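Local coordinates for novel protein similar to vertebrate potassium voltage-gated channel, subfamily H (Eag-related) family (Danio rerio, PDB 3UKN) that probably forms the pore of a voltage-gated potassium channel, this chain being its cytoplasmic C-linker and cyclic nucleotide-binding homology domain, at residues 107-112 with 160-165. Sequence-based numbering, arbitrary orientation.
Sequences EFLIRQ and ANVKAL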
loop_
_atom_site.group_PDB
_atom_site.type_symbol
_atom_site.label_atom_id
_atom_site.label_comp_id
_atom_site.label_asym_id
_atom_site.label_seq_id
_atom_site.Cartn_x
_atom_site.Cartn_y
_atom_site.Cartn_z
ATOM N N GLU B 107 16.415 -4.607 14.416
ATOM C CA GLU B 107 15.397 -4.692 13.365
ATOM C C GLU B 107 15.973 -4.128 12.062
ATOM O O GLU B 107 16.579 -3.055 12.066
ATOM C CB GLU B 107 14.104 -3.959 13.781
ATOM C CG GLU B 107 13.081 -3.763 12.650
ATOM C CD GLU B 107 11.788 -3.049 13.104
ATOM O OE1 GLU B 107 11.636 -2.790 14.324
ATOM O OE2 GLU B 107 10.928 -2.742 12.236
ATOM N N PHE B 108 15.802 -4.853 10.956
ATOM C CA PHE B 108 16.345 -4.410 9.664
ATOM C C PHE B 108 15.500 -3.297 9.050
ATOM O O PHE B 108 14.305 -3.489 8.797
ATOM C CB PHE B 108 16.427 -5.577 8.663
ATOM C CG PHE B 108 17.580 -6.507 8.902
ATOM C CD1 PHE B 108 18.756 -6.382 8.164
ATOM C CD2 PHE B 108 17.490 -7.511 9.860
ATOM C CE1 PHE B 108 19.824 -7.235 8.384
ATOM C CE2 PHE B 108 18.565 -8.374 10.090
ATOM C CZ PHE B 108 19.732 -8.235 9.345
ATOM N N LEU B 109 16.108 -2.143 8.799
ATOM C CA LEU B 109 15.430 -1.090 8.045
ATOM C C LEU B 109 15.449 -1.486 6.582
ATOM O O LEU B 109 14.440 -1.385 5.887
ATOM C CB LEU B 109 16.134 0.248 8.245
ATOM C CG LEU B 109 15.611 1.396 7.388
ATOM C CD1 LEU B 109 14.146 1.578 7.696
ATOM C CD2 LEU B 109 16.383 2.667 7.682
ATOM N N ILE B 110 16.605 -1.990 6.147
ATOM C CA ILE B 110 16.856 -2.382 4.761
ATOM C C ILE B 110 17.720 -3.641 4.723
ATOM O O ILE B 110 18.671 -3.765 5.486
ATOM C CB ILE B 110 17.597 -1.253 4.031
ATOM C CG1 ILE B 110 16.591 -0.210 3.554
ATOM C CG2 ILE B 110 18.420 -1.796 2.868
ATOM C CD1 ILE B 110 17.109 1.191 3.583
ATOM N N ARG B 111 17.382 -4.585 3.848
ATOM C CA ARG B 111 18.203 -5.785 3.685
ATOM C C ARG B 111 18.965 -5.685 2.380
ATOM O O ARG B 111 18.396 -5.346 1.337
ATOM C CB ARG B 111 17.351 -7.051 3.683
ATOM C CG ARG B 111 16.834 -7.478 5.047
ATOM C CD ARG B 111 16.123 -8.844 4.984
ATOM N NE ARG B 111 15.432 -9.147 6.237
ATOM C CZ ARG B 111 16.022 -9.633 7.329
ATOM N NH1 ARG B 111 17.324 -9.898 7.338
ATOM N NH2 ARG B 111 15.310 -9.860 8.419
ATOM N N GLN B 112 20.260 -5.970 2.446
ATOM C CA GLN B 112 21.120 -5.871 1.277
ATOM C C GLN B 112 20.520 -6.655 0.106
ATOM O O GLN B 112 20.042 -7.781 0.276
ATOM C CB GLN B 112 22.519 -6.381 1.605
ATOM C CG GLN B 112 23.446 -6.389 0.409
ATOM C CD GLN B 112 24.858 -6.752 0.778
ATOM O OE1 GLN B 112 25.224 -6.748 1.951
ATOM N NE2 GLN B 112 25.665 -7.075 -0.225
ATOM N N ALA B 160 23.795 -2.628 0.917
ATOM C CA ALA B 160 24.114 -2.932 2.308
ATOM C C ALA B 160 22.858 -3.158 3.147
ATOM O O ALA B 160 21.763 -2.753 2.761
ATOM C CB ALA B 160 24.963 -1.824 2.906
ATOM N N ASN B 161 23.013 -3.826 4.284
ATOM C CA ASN B 161 21.946 -3.893 5.269
ATOM C C ASN B 161 21.997 -2.635 6.140
ATOM O O ASN B 161 23.093 -2.105 6.406
ATOM C CB ASN B 161 22.104 -5.131 6.174
ATOM C CG ASN B 161 22.312 -6.416 5.392
ATOM O OD1 ASN B 161 21.419 -6.872 4.680
ATOM N ND2 ASN B 161 23.488 -7.018 5.538
ATOM N N VAL B 162 20.836 -2.149 6.573
ATOM C CA VAL B 162 20.796 -1.121 7.611
ATOM C C VAL B 162 19.962 -1.627 8.770
ATOM O O VAL B 162 18.773 -1.911 8.607
ATOM C CB VAL B 162 20.163 0.224 7.158
ATOM C CG1 VAL B 162 20.152 1.191 8.344
ATOM C CG2 VAL B 162 20.906 0.841 5.971
ATOM N N LYS B 163 20.582 -1.718 9.940
ATOM C CA LYS B 163 19.939 -2.296 11.112
ATOM C C LYS B 163 19.887 -1.270 12.242
ATOM O O LYS B 163 20.873 -0.592 12.500
ATOM C CB LYS B 163 20.742 -3.505 11.587
ATOM C CG LYS B 163 20.675 -4.731 10.683
ATOM C CD LYS B 163 21.558 -5.852 11.222
ATOM C CE LYS B 163 21.156 -6.250 12.644
ATOM N NZ LYS B 163 21.967 -7.388 13.165
ATOM N N ALA B 164 18.748 -1.153 12.913
ATOM C CA ALA B 164 18.665 -0.306 14.093
ATOM C C ALA B 164 19.618 -0.849 15.137
ATOM O O ALA B 164 19.786 -2.061 15.263
ATOM C CB ALA B 164 17.242 -0.282 14.642
ATOM N N LEU B 165 20.255 0.047 15.878
ATOM C CA LEU B 165 21.121 -0.350 16.982
ATOM C C LEU B 165 20.399 -0.112 18.292
ATOM O O LEU B 165 20.528 -0.890 19.234
ATOM C CB LEU B 165 22.415 0.457 16.964
ATOM C CG LEU B 165 23.477 -0.053 16.005
ATOM C CD1 LEU B 165 24.468 1.057 15.695
ATOM C CD2 LEU B 165 24.161 -1.261 16.626
#
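Phe-108 and Lys-163 form a non-hydrogen-bonded pair, their side chains side by side on one face, where strands 108-110 and 161-164 run antiparallel in the beta roll of the cyclic nucleotide-binding homology domain. A classic beta bulge interrupts the pairing: Leu-109 and Ile-110 both lie opposite Val-162, whose carbonyl oxygen accepts from Leu-109 N (2.7 Å) and, on a lone pair, from Ile-110 N (3.3 Å). At the bulge Leu-109 and Ile-110 lie on the same buried side as Val-162 and touch Tyr-120 of strand 118-122, a place suited to branched aliphatic side chains.

Lys-163 suits the outer, partly exposed face because its long methylene chain can cover an aromatic ring. From CB, with CG anti to the carbonyl carbon (chi1 -71°), the chain runs alongside Phe-108. Lys-163 CG sits over one face of the Phe-108 ring, 3.7 Å from its centroid, in a CH-pi contact; Lys-163 CD continues over the CE1-CZ side, 3.5 Å from Phe-108 CZ, and Lys-163 CE is a looser neighbour of the same CZ. Arg-111 NH1 lies over the centre of the opposite face, while Asn-161 CB meets the ring edge. The short amide of Asn-161 stands in for a backbone acceptor: Gln-112 N reaches its OD1 at 2.7 Å, almost straight but from above the carbonyl plane.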